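Local coordinates for C-domain type II peptide synthetase (Streptomyces globisporus, PDB 4ZNM), which is a free-standing condensation (C) domain of the nonribosomal peptide synthetase type, with the two-lobed fold of the CoA-dependent acyltransferase clan, at residues A[161-166]-A[375-380]; A[169-174]-A[185-190]; A[292-297]-A[311-316]; A[116-121]-A[395-400]. One frame throughout, in Å; residues are numbered along the deposited sequence.

Interaction 1: residues A[161-166]-A[375-380]; sequences DAWAMH and HAPASE
Pro-377 is wedged between two aromatic side chains, over one face of Trp-163 and one face of His-166. Pro-377 CG sits 3.3 Å from the centroid of the six-membered ring of Trp-163, only 5° off the normal, a nearly centred CH-pi contact. The same Pro-377 CG is 3.8 Å from the centroid of the His-166 ring, displaced toward the rim. Trp-163 and His-166 stand almost one helical turn apart, and both carry CG anti to the backbone N, which turns the two rings out to receive the proline. The ring of His-375 runs nearly parallel to that of Trp-163 (11°) but is slid so far aside that the two hardly overlap.

Asp-161, the aspartate of the HHxxxD sequence that marks condensation domains, is the N-cap of helix 162-180. Asp-161 OD1 accepts from Ala-164 N (3.0 Å) and also pairs with Arg-298. The amide before it, Trp-163 N, gives its hydrogen to a water, which in turn donates to His-375 O (2.8 Å). Glu-304 O takes up the indole N-H.

Backbone polarity at the helix start is therefore met by a cap and a water, while dispersion and CH-pi attraction to a rigid proline hold the loop.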
loop_
_atom_site.group_PDB
_atom_site.type_symbol
_atom_site.label_atom_id
_atom_site.label_comp_id
_atom_site.label_asym_id
_atom_site.label_seq_id
_atom_site.Cartn_x
_atom_site.Cartn_y
_atom_site.Cartn_z
ATOM N N ASP A 161 5.877 -1.875 4.442
ATOM C CA ASP A 161 4.740 -1.181 3.852
ATOM C C ASP A 161 5.120 0.266 3.420
ATOM O O ASP A 161 6.297 0.642 3.458
ATOM C CB ASP A 161 3.557 -1.175 4.841
ATOM C CG ASP A 161 3.910 -0.581 6.239
ATOM O OD1 ASP A 161 4.903 0.182 6.378
ATOM O OD2 ASP A 161 3.133 -0.861 7.201
ATOM N N ALA A 162 4.141 1.048 2.967
ATOM C CA ALA A 162 4.433 2.392 2.435
ATOM C C ALA A 162 5.130 3.260 3.476
ATOM O O ALA A 162 6.129 3.926 3.178
ATOM C CB ALA A 162 3.175 3.059 1.926
ATOM N N TRP A 163 4.662 3.207 4.710
ATOM C CA TRP A 163 5.251 4.019 5.781
ATOM C C TRP A 163 6.701 3.598 6.004
ATOM O O TRP A 163 7.612 4.441 6.150
ATOM C CB TRP A 163 4.415 3.890 7.073
ATOM C CG TRP A 163 4.946 4.635 8.269
ATOM C CD1 TRP A 163 6.051 4.338 8.980
ATOM C CD2 TRP A 163 4.348 5.769 8.914
ATOM N NE1 TRP A 163 6.198 5.214 10.018
ATOM C CE2 TRP A 163 5.167 6.104 10.001
ATOM C CE3 TRP A 163 3.211 6.537 8.665
ATOM C CZ2 TRP A 163 4.885 7.171 10.850
ATOM C CZ3 TRP A 163 2.932 7.600 9.504
ATOM C CH2 TRP A 163 3.769 7.909 10.584
ATOM N N ALA A 164 6.941 2.294 5.960
ATOM C CA ALA A 164 8.303 1.775 6.112
ATOM C C ALA A 164 9.231 2.264 5.011
ATOM O O ALA A 164 10.406 2.491 5.261
ATOM C CB ALA A 164 8.306 0.227 6.136
HETATM N N MSE A 165 8.716 2.394 3.790
HETATM C CA MSE A 165 9.536 2.836 2.653
HETATM C C MSE A 165 9.948 4.318 2.864
HETATM O O MSE A 165 11.056 4.720 2.569
HETATM C CB MSE A 165 8.779 2.690 1.328
HETATM C CG MSE A 165 8.582 1.268 0.847
HETATM SE SE MSE A 165 10.231 0.391 0.358
HETATM C CE MSE A 165 10.938 1.709 -0.860
ATOM N N HIS A 166 9.047 5.109 3.398
ATOM C CA HIS A 166 9.376 6.502 3.744
ATOM C C HIS A 166 10.514 6.505 4.788
ATOM O O HIS A 166 11.506 7.224 4.617
ATOM C CB HIS A 166 8.148 7.218 4.234
ATOM C CG HIS A 166 8.432 8.547 4.849
ATOM N ND1 HIS A 166 8.194 9.737 4.192
ATOM C CD2 HIS A 166 8.942 8.881 6.064
ATOM C CE1 HIS A 166 8.540 10.746 4.975
ATOM N NE2 HIS A 166 9.001 10.254 6.115
ATOM N N HIS A 375 -0.726 5.085 3.705
ATOM C CA HIS A 375 -0.368 5.658 4.989
ATOM C C HIS A 375 1.138 5.889 5.048
ATOM O O HIS A 375 1.944 4.956 5.034
ATOM C CB HIS A 375 -0.826 4.742 6.124
ATOM C CG HIS A 375 -0.418 5.221 7.477
ATOM N ND1 HIS A 375 -1.109 6.194 8.170
ATOM C CD2 HIS A 375 0.620 4.861 8.269
ATOM C CE1 HIS A 375 -0.509 6.417 9.326
ATOM N NE2 HIS A 375 0.543 5.621 9.411
ATOM N N ALA A 376 1.521 7.146 5.091
ATOM C CA ALA A 376 2.928 7.499 5.079
ATOM C C ALA A 376 3.097 8.823 5.813
ATOM O O ALA A 376 2.218 9.670 5.741
ATOM C CB ALA A 376 3.441 7.593 3.648
ATOM N N PRO A 377 4.212 9.000 6.535
ATOM C CA PRO A 377 4.332 10.256 7.285
ATOM C C PRO A 377 4.128 11.498 6.401
ATOM O O PRO A 377 4.382 11.463 5.180
ATOM C CB PRO A 377 5.756 10.190 7.846
ATOM C CG PRO A 377 6.063 8.742 7.914
ATOM C CD PRO A 377 5.392 8.142 6.716
ATOM N N ALA A 378 3.645 12.576 7.018
ATOM C CA ALA A 378 3.331 13.808 6.301
ATOM C C ALA A 378 4.596 14.448 5.724
ATOM O O ALA A 378 5.629 14.530 6.403
ATOM C CB ALA A 378 2.617 14.785 7.229
ATOM N N SER A 379 4.507 14.889 4.470
ATOM C CA SER A 379 5.585 15.637 3.829
ATOM C C SER A 379 5.011 16.634 2.847
ATOM O O SER A 379 4.195 16.279 1.996
ATOM C CB SER A 379 6.563 14.717 3.087
ATOM O OG SER A 379 7.596 15.481 2.461
ATOM N N GLU A 380 5.451 17.880 2.954
ATOM C CA GLU A 380 5.062 18.878 1.978
ATOM C C GLU A 380 6.303 19.495 1.394
ATOM O O GLU A 380 6.983 20.307 2.030
ATOM C CB GLU A 380 4.163 19.951 2.585
ATOM C CG GLU A 380 3.069 20.382 1.617
ATOM C CD GLU A 380 2.271 21.578 2.106
ATOM O OE1 GLU A 380 2.630 22.150 3.162
ATOM O OE2 GLU A 380 1.292 21.952 1.426
HETATM O O HOH W 1 1.880 2.197 5.387
#

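Interaction 2: residues A[169-174]-A[185-190]; sequences ARDLLN and PPLPEP
Here a helix packs against the loop that follows it in the chain: Asn-174 and Leu-187 join the middle of helix 162-180 to residues 185-190, which run on toward helix 193-203. Asn-174, with CG anti to the backbone N (chi1 175°), reaches outward and gives an N-H from Asn-174 ND2 to Pro-185 O (2.9 Å); the bond is nearly straight (170°) and lies in the planes of both the carbonyl and the amide. An amide suits the place, since a proline-rich loop has few N-H groups but many carbonyls to offer.

Beside this amide, Leu-187 points at the helix and runs antiparallel alongside Asn-174, Leu-187 CD2 lying 3.4 Å from Asn-174 CG. Backbone angles through 185-190 stay close to those of a polyproline II helix, an extended form that proline imposes and that turns Leu-187 inward while Pro-186 faces away.

Leu-187 CD2 also lies over one face of the Arg-170 guanidinium, 4.1 Å from Arg-170 NE. That flat group is salt-bridged to its neighbour in sequence: NE (3.0 Å) and NH2 (2.9 Å) of Arg-170 both donate, side-on and in plane, to the single oxygen OD1 of Asp-171. The other oxygen, Asp-171 OD2, is taken by Arg-73 and His-74, and Arg-73 also binds Pro-188 O, so helix 60-73 is tied to both partners. Arg-170 NH2 has a second carboxylate in Asp-305.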
loop_
_atom_site.group_PDB
_atom_site.type_symbol
_atom_site.label_atom_id
_atom_site.label_comp_id
_atom_site.label_asym_id
_atom_site.label_seq_id
_atom_site.Cartn_x
_atom_site.Cartn_y
_atom_site.Cartn_z
ATOM N N ALA A 169 14.018 5.466 3.237
ATOM C CA ALA A 169 14.589 6.508 2.419
ATOM C C ALA A 169 15.184 7.579 3.333
ATOM O O ALA A 169 16.302 8.052 3.103
ATOM C CB ALA A 169 13.537 7.091 1.482
ATOM N N ARG A 170 14.472 7.904 4.409
ATOM C CA ARG A 170 14.942 8.953 5.318
ATOM C C ARG A 170 16.215 8.500 5.999
ATOM O O ARG A 170 17.214 9.240 6.047
ATOM C CB ARG A 170 13.904 9.334 6.368
ATOM C CG ARG A 170 14.492 10.367 7.347
ATOM C CD ARG A 170 13.926 10.323 8.682
ATOM N NE ARG A 170 14.094 9.046 9.363
ATOM C CZ ARG A 170 13.529 8.806 10.538
ATOM N NH1 ARG A 170 12.820 9.771 11.098
ATOM N NH2 ARG A 170 13.660 7.629 11.157
ATOM N N ASP A 171 16.184 7.286 6.525
ATOM C CA ASP A 171 17.335 6.728 7.201
ATOM C C ASP A 171 18.528 6.645 6.244
ATOM O O ASP A 171 19.647 6.963 6.622
ATOM C CB ASP A 171 16.994 5.352 7.737
ATOM C CG ASP A 171 16.056 5.392 8.962
ATOM O OD1 ASP A 171 15.597 6.495 9.371
ATOM O OD2 ASP A 171 15.794 4.295 9.509
ATOM N N LEU A 172 18.277 6.174 5.030
ATOM C CA LEU A 172 19.343 5.967 4.044
ATOM C C LEU A 172 20.083 7.249 3.735
ATOM O O LEU A 172 21.306 7.290 3.762
ATOM C CB LEU A 172 18.780 5.407 2.749
ATOM C CG LEU A 172 19.752 5.359 1.574
ATOM C CD1 LEU A 172 20.816 4.324 1.886
ATOM C CD2 LEU A 172 19.025 5.056 0.290
ATOM N N LEU A 173 19.324 8.297 3.423
ATOM C CA LEU A 173 19.941 9.558 3.039
ATOM C C LEU A 173 20.578 10.276 4.231
ATOM O O LEU A 173 21.568 10.998 4.067
ATOM C CB LEU A 173 18.902 10.426 2.324
ATOM C CG LEU A 173 18.458 9.701 1.014
ATOM C CD1 LEU A 173 17.505 10.566 0.264
ATOM C CD2 LEU A 173 19.621 9.389 0.092
ATOM N N ASN A 174 20.064 10.033 5.428
ATOM C CA ASN A 174 20.698 10.553 6.651
ATOM C C ASN A 174 22.029 9.845 6.919
ATOM O O ASN A 174 23.039 10.484 7.173
ATOM C CB ASN A 174 19.749 10.371 7.831
ATOM C CG ASN A 174 20.358 10.772 9.157
ATOM O OD1 ASN A 174 21.238 10.094 9.691
ATOM N ND2 ASN A 174 19.856 11.860 9.718
ATOM N N PRO A 185 20.740 15.632 11.682
ATOM C CA PRO A 185 20.446 15.272 13.068
ATOM C C PRO A 185 20.615 13.784 13.306
ATOM O O PRO A 185 20.600 13.000 12.331
ATOM C CB PRO A 185 18.985 15.682 13.223
ATOM C CG PRO A 185 18.421 15.418 11.851
ATOM C CD PRO A 185 19.515 15.822 10.890
ATOM N N PRO A 186 20.790 13.382 14.573
ATOM C CA PRO A 186 20.861 11.940 14.840
ATOM C C PRO A 186 19.548 11.256 14.512
ATOM O O PRO A 186 18.483 11.874 14.629
ATOM C CB PRO A 186 21.141 11.863 16.341
ATOM C CG PRO A 186 20.599 13.146 16.888
ATOM C CD PRO A 186 20.901 14.176 15.812
ATOM N N LEU A 187 19.629 9.997 14.108
ATOM C CA LEU A 187 18.440 9.185 13.930
ATOM C C LEU A 187 18.033 8.663 15.291
ATOM O O LEU A 187 18.892 8.303 16.085
ATOM C CB LEU A 187 18.699 8.014 12.970
ATOM C CG LEU A 187 19.047 8.372 11.523
ATOM C CD1 LEU A 187 19.350 7.102 10.732
ATOM C CD2 LEU A 187 17.907 9.145 10.880
ATOM N N PRO A 188 16.725 8.605 15.568
ATOM C CA PRO A 188 16.314 7.927 16.799
ATOM C C PRO A 188 16.624 6.418 16.747
ATOM O O PRO A 188 16.718 5.840 15.676
ATOM C CB PRO A 188 14.809 8.197 16.855
ATOM C CG PRO A 188 14.402 8.406 15.425
ATOM C CD PRO A 188 15.571 9.092 14.785
ATOM N N GLU A 189 16.802 5.790 17.892
ATOM C CA GLU A 189 16.986 4.353 17.933
ATOM C C GLU A 189 15.658 3.692 17.540
ATOM O O GLU A 189 14.620 4.008 18.104
ATOM C CB GLU A 189 17.444 3.909 19.329
ATOM C CG GLU A 189 18.009 2.482 19.416
ATOM C CD GLU A 189 19.340 2.306 18.679
ATOM O OE1 GLU A 189 20.045 3.314 18.410
ATOM O OE2 GLU A 189 19.680 1.142 18.374
ATOM N N PRO A 190 15.674 2.806 16.536
ATOM C CA PRO A 190 14.365 2.287 16.160
ATOM C C PRO A 190 13.966 1.063 16.954
ATOM O O PRO A 190 14.793 0.274 17.399
ATOM C CB PRO A 190 14.545 1.936 14.679
ATOM C CG PRO A 190 15.986 1.536 14.577
ATOM C CD PRO A 190 16.741 2.329 15.633
#

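Interaction 3: residues A[292-297]-A[311-316]; sequences PTFSGG and INFLPL
Thr-293 and Leu-314 form a hydrogen-bonded antiparallel pair, with Thr-293 N to Leu-314 O at 2.9 Å and Leu-314 N to Thr-293 O at 2.8 Å. The next such pair, Ser-295 with Asn-312, is less even: Ser-295 N reaches Asn-312 O at 2.8 Å, but Asn-312 N is 3.2 Å from Ser-295 O, the longest of the four. Pro-292 and Pro-315 face each other as a non-hydrogen-bonded pair, a position where the lack of an N-H costs no bond to the partner strand.

On the face carrying the two prolines and two phenylalanines, the rings interlock. Phe-313 turns its edge to one face of Phe-294 in a T-shaped contact, centroids 5.9 Å apart and planes at 78°. Ile-311 CD1 covers the opposite face of Phe-294, 4.2 Å from the ring centroid, placed there by a CG1 that stands between the backbone N and carbonyl carbon (chi1 56°). Pro-292 CB rests over a face of Phe-313, 3.7 Å from its centroid.

Farther out, Phe-26 of helix 22-28 and Phe-347 add rings to Phe-313. The other face is mixed: Leu-314 packs on helix 339-342, while Ser-295 OG and Asn-312 ND2 both bind Glu-344, and Thr-293 OG1 binds Phe-371 O. The two-stranded ribbon carries at its tip the loop that probably corresponds to the floor loop of condensation domains. Backbone bonds fix its register, edge-to-face and CH-pi contacts knit the apolar side together, and the shared carboxylate of Glu-344 satisfies hydroxyl and amide on the other.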
loop_
_atom_site.group_PDB
_atom_site.type_symbol
_atom_site.label_atom_id
_atom_site.label_comp_id
_atom_site.label_asym_id
_atom_site.label_seq_id
_atom_site.Cartn_x
_atom_site.Cartn_y
_atom_site.Cartn_z
ATOM N N PRO A 292 -13.494 -3.688 2.268
ATOM C CA PRO A 292 -12.370 -3.551 3.182
ATOM C C PRO A 292 -11.452 -2.417 2.766
ATOM O O PRO A 292 -11.354 -2.068 1.575
ATOM C CB PRO A 292 -11.631 -4.898 3.056
ATOM C CG PRO A 292 -12.020 -5.417 1.733
ATOM C CD PRO A 292 -13.360 -4.877 1.403
ATOM N N THR A 293 -10.807 -1.831 3.761
ATOM C CA THR A 293 -9.698 -0.931 3.527
ATOM C C THR A 293 -8.509 -1.585 4.192
ATOM O O THR A 293 -8.667 -2.628 4.832
ATOM C CB THR A 293 -9.964 0.493 4.118
ATOM O OG1 THR A 293 -9.011 1.426 3.590
ATOM C CG2 THR A 293 -9.874 0.488 5.637
ATOM N N PHE A 294 -7.333 -0.976 4.058
ATOM C CA PHE A 294 -6.189 -1.315 4.906
ATOM C C PHE A 294 -5.957 -0.128 5.811
ATOM O O PHE A 294 -5.760 1.005 5.339
ATOM C CB PHE A 294 -4.898 -1.585 4.110
ATOM C CG PHE A 294 -4.793 -2.948 3.538
ATOM C CD1 PHE A 294 -4.485 -4.030 4.344
ATOM C CD2 PHE A 294 -4.916 -3.141 2.173
ATOM C CE1 PHE A 294 -4.336 -5.287 3.813
ATOM C CE2 PHE A 294 -4.789 -4.392 1.623
ATOM C CZ PHE A 294 -4.506 -5.484 2.442
ATOM N N SER A 295 -5.963 -0.362 7.113
ATOM C CA SER A 295 -5.572 0.703 8.013
ATOM C C SER A 295 -4.044 0.783 8.029
ATOM O O SER A 295 -3.377 -0.136 7.572
ATOM C CB SER A 295 -6.117 0.449 9.408
ATOM O OG SER A 295 -5.373 -0.604 9.998
ATOM N N GLY A 296 -3.494 1.857 8.589
ATOM C CA GLY A 296 -2.049 1.986 8.684
ATOM C C GLY A 296 -1.432 0.995 9.678
ATOM O O GLY A 296 -0.285 0.575 9.507
ATOM N N GLY A 297 -2.167 0.647 10.738
ATOM C CA GLY A 297 -1.709 -0.349 11.712
ATOM C C GLY A 297 -0.620 0.181 12.652
ATOM O O GLY A 297 0.013 -0.581 13.380
ATOM N N ILE A 311 0.237 -2.922 8.023
ATOM C CA ILE A 311 -1.102 -2.568 7.581
ATOM C C ILE A 311 -2.092 -3.679 7.952
ATOM O O ILE A 311 -1.710 -4.846 8.098
ATOM C CB ILE A 311 -1.144 -2.261 6.081
ATOM C CG1 ILE A 311 -0.604 -3.427 5.260
ATOM C CG2 ILE A 311 -0.391 -0.942 5.800
ATOM C CD1 ILE A 311 -0.671 -3.168 3.742
ATOM N N ASN A 312 -3.359 -3.310 8.102
ATOM C CA ASN A 312 -4.368 -4.251 8.620
ATOM C C ASN A 312 -5.680 -4.151 7.821
ATOM O O ASN A 312 -6.243 -3.089 7.628
ATOM C CB ASN A 312 -4.596 -3.984 10.099
ATOM C CG ASN A 312 -5.595 -4.931 10.720
ATOM O OD1 ASN A 312 -5.551 -6.156 10.500
ATOM N ND2 ASN A 312 -6.507 -4.370 11.500
ATOM N N PHE A 313 -6.093 -5.290 7.296
ATOM C CA PHE A 313 -7.333 -5.459 6.538
ATOM C C PHE A 313 -8.510 -5.158 7.464
ATOM O O PHE A 313 -8.627 -5.760 8.529
ATOM C CB PHE A 313 -7.335 -6.906 6.008
ATOM C CG PHE A 313 -8.387 -7.237 4.994
ATOM C CD1 PHE A 313 -8.121 -7.135 3.632
ATOM C CD2 PHE A 313 -9.623 -7.745 5.408
ATOM C CE1 PHE A 313 -9.062 -7.518 2.687
ATOM C CE2 PHE A 313 -10.572 -8.124 4.475
ATOM C CZ PHE A 313 -10.282 -8.014 3.107
ATOM N N LEU A 314 -9.340 -4.191 7.089
ATOM C CA LEU A 314 -10.324 -3.617 7.999
ATOM C C LEU A 314 -11.682 -3.471 7.291
ATOM O O LEU A 314 -11.841 -2.631 6.400
ATOM C CB LEU A 314 -9.846 -2.257 8.503
ATOM C CG LEU A 314 -10.802 -1.495 9.425
ATOM C CD1 LEU A 314 -11.020 -2.267 10.726
ATOM C CD2 LEU A 314 -10.312 -0.066 9.696
ATOM N N PRO A 315 -12.663 -4.299 7.659
ATOM C CA PRO A 315 -13.902 -4.235 6.870
ATOM C C PRO A 315 -14.809 -3.077 7.279
ATOM O O PRO A 315 -15.043 -2.842 8.465
ATOM C CB PRO A 315 -14.559 -5.590 7.135
ATOM C CG PRO A 315 -13.929 -6.108 8.381
ATOM C CD PRO A 315 -12.569 -5.522 8.470
ATOM N N LEU A 316 -15.293 -2.355 6.271
ATOM C CA LEU A 316 -16.144 -1.175 6.466
ATOM C C LEU A 316 -17.512 -1.474 5.896
ATOM O O LEU A 316 -17.652 -1.590 4.681
ATOM C CB LEU A 316 -15.544 0.056 5.771
ATOM C CG LEU A 316 -14.144 0.430 6.239
ATOM C CD1 LEU A 316 -13.600 1.646 5.548
ATOM C CD2 LEU A 316 -14.097 0.630 7.731
#

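Interaction 4: residues A[116-121]-A[395-400]; sequences RGEELL and ERQLSQ
Leu-121 lays its CD2 methyl over one face of the Arg-396 guanidinium, 3.3 Å above the plane and toward the rim, the two side chains crossing at about a right angle. The contact joins helix 110-125 to the loop between strands 388-392 and 410-416, where the chain returns from the sheet of the N-terminal lobe to that of the C-terminal lobe, a crossover characteristic of condensation domains. Arg-396 bends at chi3 (78°), which swings its flat end across the leucine. NH2 then binds Asn-122 and Glu-125, farther along the same helix, whereas NE is buried without a polar partner. Arginine fits because its face can meet a methyl while its rim meets acceptors.

One turn earlier, Glu-118 stretches out from the helix and puts its carboxylate against two successive backbone amides. Glu-118 OE2 accepts from Gln-397 N at 2.9 Å (166°) and from Leu-398 N at 3.0 Å, the latter on its syn lone pair. OE1 adds a weak bond to Gln-397 N. Two amide donors on one oxygen pin the loop, and with the arginine charge nearby would tend to stabilise the ionised form of this buried acid. Glutamate is long enough to bridge the gap, as the nearest CA atoms, Glu-118 and Arg-396, are 6.8 Å apart.

Beside the carboxylate, Leu-398 CB comes within 3.2 Å of Glu-118 OE2, and Leu-398 CD2 rests on Glu-119 CG at 3.7 Å.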
loop_
_atom_site.group_PDB
_atom_site.type_symbol
_atom_site.label_atom_id
_atom_site.label_comp_id
_atom_site.label_asym_id
_atom_site.label_seq_id
_atom_site.Cartn_x
_atom_site.Cartn_y
_atom_site.Cartn_z
ATOM N N ARG A 116 11.726 9.297 -17.995
ATOM C CA ARG A 116 12.683 8.218 -17.884
ATOM C C ARG A 116 12.715 7.748 -16.432
ATOM O O ARG A 116 12.898 6.572 -16.187
ATOM C CB ARG A 116 14.067 8.623 -18.395
ATOM C CG ARG A 116 14.141 8.593 -19.935
ATOM C CD ARG A 116 15.552 8.889 -20.479
ATOM N NE ARG A 116 15.511 9.309 -21.882
ATOM C CZ ARG A 116 16.567 9.412 -22.681
ATOM N NH1 ARG A 116 17.789 9.121 -22.244
ATOM N NH2 ARG A 116 16.397 9.817 -23.930
ATOM N N GLY A 117 12.444 8.637 -15.488
ATOM C CA GLY A 117 12.291 8.240 -14.091
ATOM C C GLY A 117 11.138 7.252 -13.878
ATOM O O GLY A 117 11.279 6.263 -13.172
ATOM N N GLU A 118 9.989 7.536 -14.481
ATOM C CA GLU A 118 8.841 6.652 -14.365
ATOM C C GLU A 118 9.109 5.317 -15.033
ATOM O O GLU A 118 8.718 4.295 -14.524
ATOM C CB GLU A 118 7.598 7.279 -14.992
ATOM C CG GLU A 118 6.769 8.068 -14.035
ATOM C CD GLU A 118 5.323 8.121 -14.463
ATOM O OE1 GLU A 118 4.790 9.242 -14.644
ATOM O OE2 GLU A 118 4.721 7.031 -14.603
ATOM N N GLU A 119 9.762 5.337 -16.185
ATOM C CA GLU A 119 10.153 4.109 -16.856
ATOM C C GLU A 119 11.112 3.272 -16.017
ATOM O O GLU A 119 10.988 2.060 -15.966
ATOM C CB GLU A 119 10.785 4.427 -18.201
ATOM C CG GLU A 119 9.754 4.941 -19.199
ATOM C CD GLU A 119 10.358 5.549 -20.462
ATOM O OE1 GLU A 119 9.564 6.017 -21.309
ATOM O OE2 GLU A 119 11.604 5.567 -20.611
ATOM N N LEU A 120 12.059 3.899 -15.344
ATOM C CA LEU A 120 12.940 3.135 -14.494
ATOM C C LEU A 120 12.122 2.521 -13.366
ATOM O O LEU A 120 12.243 1.329 -13.076
ATOM C CB LEU A 120 14.067 4.012 -13.948
ATOM C CG LEU A 120 15.079 3.275 -13.077
ATOM C CD1 LEU A 120 15.724 2.103 -13.864
ATOM C CD2 LEU A 120 16.132 4.224 -12.555
ATOM N N LEU A 121 11.270 3.324 -12.737
ATOM C CA LEU A 121 10.441 2.798 -11.638
ATOM C C LEU A 121 9.658 1.546 -12.108
ATOM O O LEU A 121 9.647 0.493 -11.447
ATOM C CB LEU A 121 9.510 3.902 -11.122
ATOM C CG LEU A 121 8.505 3.525 -10.039
ATOM C CD1 LEU A 121 9.193 2.902 -8.847
ATOM C CD2 LEU A 121 7.707 4.731 -9.599
ATOM N N GLU A 395 3.407 11.083 -8.411
ATOM C CA GLU A 395 2.641 11.155 -9.652
ATOM C C GLU A 395 3.198 10.137 -10.631
ATOM O O GLU A 395 4.353 10.201 -11.051
ATOM C CB GLU A 395 2.663 12.585 -10.241
ATOM C CG GLU A 395 4.028 13.131 -10.653
ATOM C CD GLU A 395 4.008 14.652 -10.898
ATOM O OE1 GLU A 395 3.061 15.330 -10.429
ATOM O OE2 GLU A 395 4.942 15.164 -11.559
ATOM N N ARG A 396 2.390 9.135 -10.915
ATOM C CA ARG A 396 2.719 8.136 -11.910
ATOM C C ARG A 396 1.610 8.155 -12.942
ATOM O O ARG A 396 0.453 8.324 -12.605
ATOM C CB ARG A 396 2.860 6.742 -11.280
ATOM C CG ARG A 396 4.042 6.573 -10.325
ATOM C CD ARG A 396 4.121 5.188 -9.718
ATOM N NE ARG A 396 4.665 4.175 -10.629
ATOM C CZ ARG A 396 4.874 2.903 -10.278
ATOM N NH1 ARG A 396 4.586 2.502 -9.054
ATOM N NH2 ARG A 396 5.381 2.027 -11.139
ATOM N N GLN A 397 1.964 7.975 -14.201
ATOM C CA GLN A 397 0.985 8.037 -15.269
ATOM C C GLN A 397 1.108 6.776 -16.117
ATOM O O GLN A 397 0.155 6.329 -16.755
ATOM C CB GLN A 397 1.200 9.329 -16.073
ATOM C CG GLN A 397 0.984 10.581 -15.192
ATOM C CD GLN A 397 1.678 11.830 -15.699
ATOM O OE1 GLN A 397 1.561 12.192 -16.870
ATOM N NE2 GLN A 397 2.403 12.506 -14.806
ATOM N N LEU A 398 2.282 6.162 -16.042
ATOM C CA LEU A 398 2.617 5.013 -16.849
ATOM C C LEU A 398 2.033 3.764 -16.230
ATOM O O LEU A 398 2.410 3.379 -15.128
ATOM C CB LEU A 398 4.139 4.875 -16.950
ATOM C CG LEU A 398 4.791 4.468 -18.259
ATOM C CD1 LEU A 398 4.236 5.218 -19.446
ATOM C CD2 LEU A 398 6.268 4.742 -18.131
ATOM N N SER A 399 1.147 3.111 -16.953
ATOM C CA SER A 399 0.602 1.855 -16.479
ATOM C C SER A 399 1.626 0.703 -16.612
ATOM O O SER A 399 2.675 0.812 -17.275
ATOM C CB SER A 399 -0.693 1.537 -17.226
ATOM O OG SER A 399 -0.421 1.073 -18.531
ATOM N N GLN A 400 1.318 -0.388 -15.927
ATOM C CA GLN A 400 2.247 -1.490 -15.735
ATOM C C GLN A 400 1.502 -2.766 -16.058
ATOM O O GLN A 400 0.488 -3.072 -15.419
ATOM C CB GLN A 400 2.774 -1.520 -14.290
ATOM C CG GLN A 400 3.363 -2.850 -13.829
ATOM C CD GLN A 400 4.747 -3.041 -14.352
ATOM O OE1 GLN A 400 4.987 -3.788 -15.322
ATOM N NE2 GLN A 400 5.677 -2.335 -13.740
#

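Interactions 1 and 2 share helix 162-180, their centres about 14 Å apart. Interaction 3, the two-stranded ribbon, has its centre about 16 Å from that of interaction 1 and touches it, Gly-296 against His-375 and Ile-311 beside Asp-161. Interaction 4 stands about 19 Å from interaction 1, centre to centre, without contact; the centres of interactions 2, 3 and 4 lie about 27 to 28 Å from one another. Along the chain interaction 4 spans everything, interaction 1 comes within it, and interactions 2 and 3 follow in series inside that. Loops 375-380 and 395-400 flank the excursion of strands 383-385 and 388-392 into the N-terminal sheet, so interactions 1 and 4 fasten both ends of the crossover to N-lobe helices.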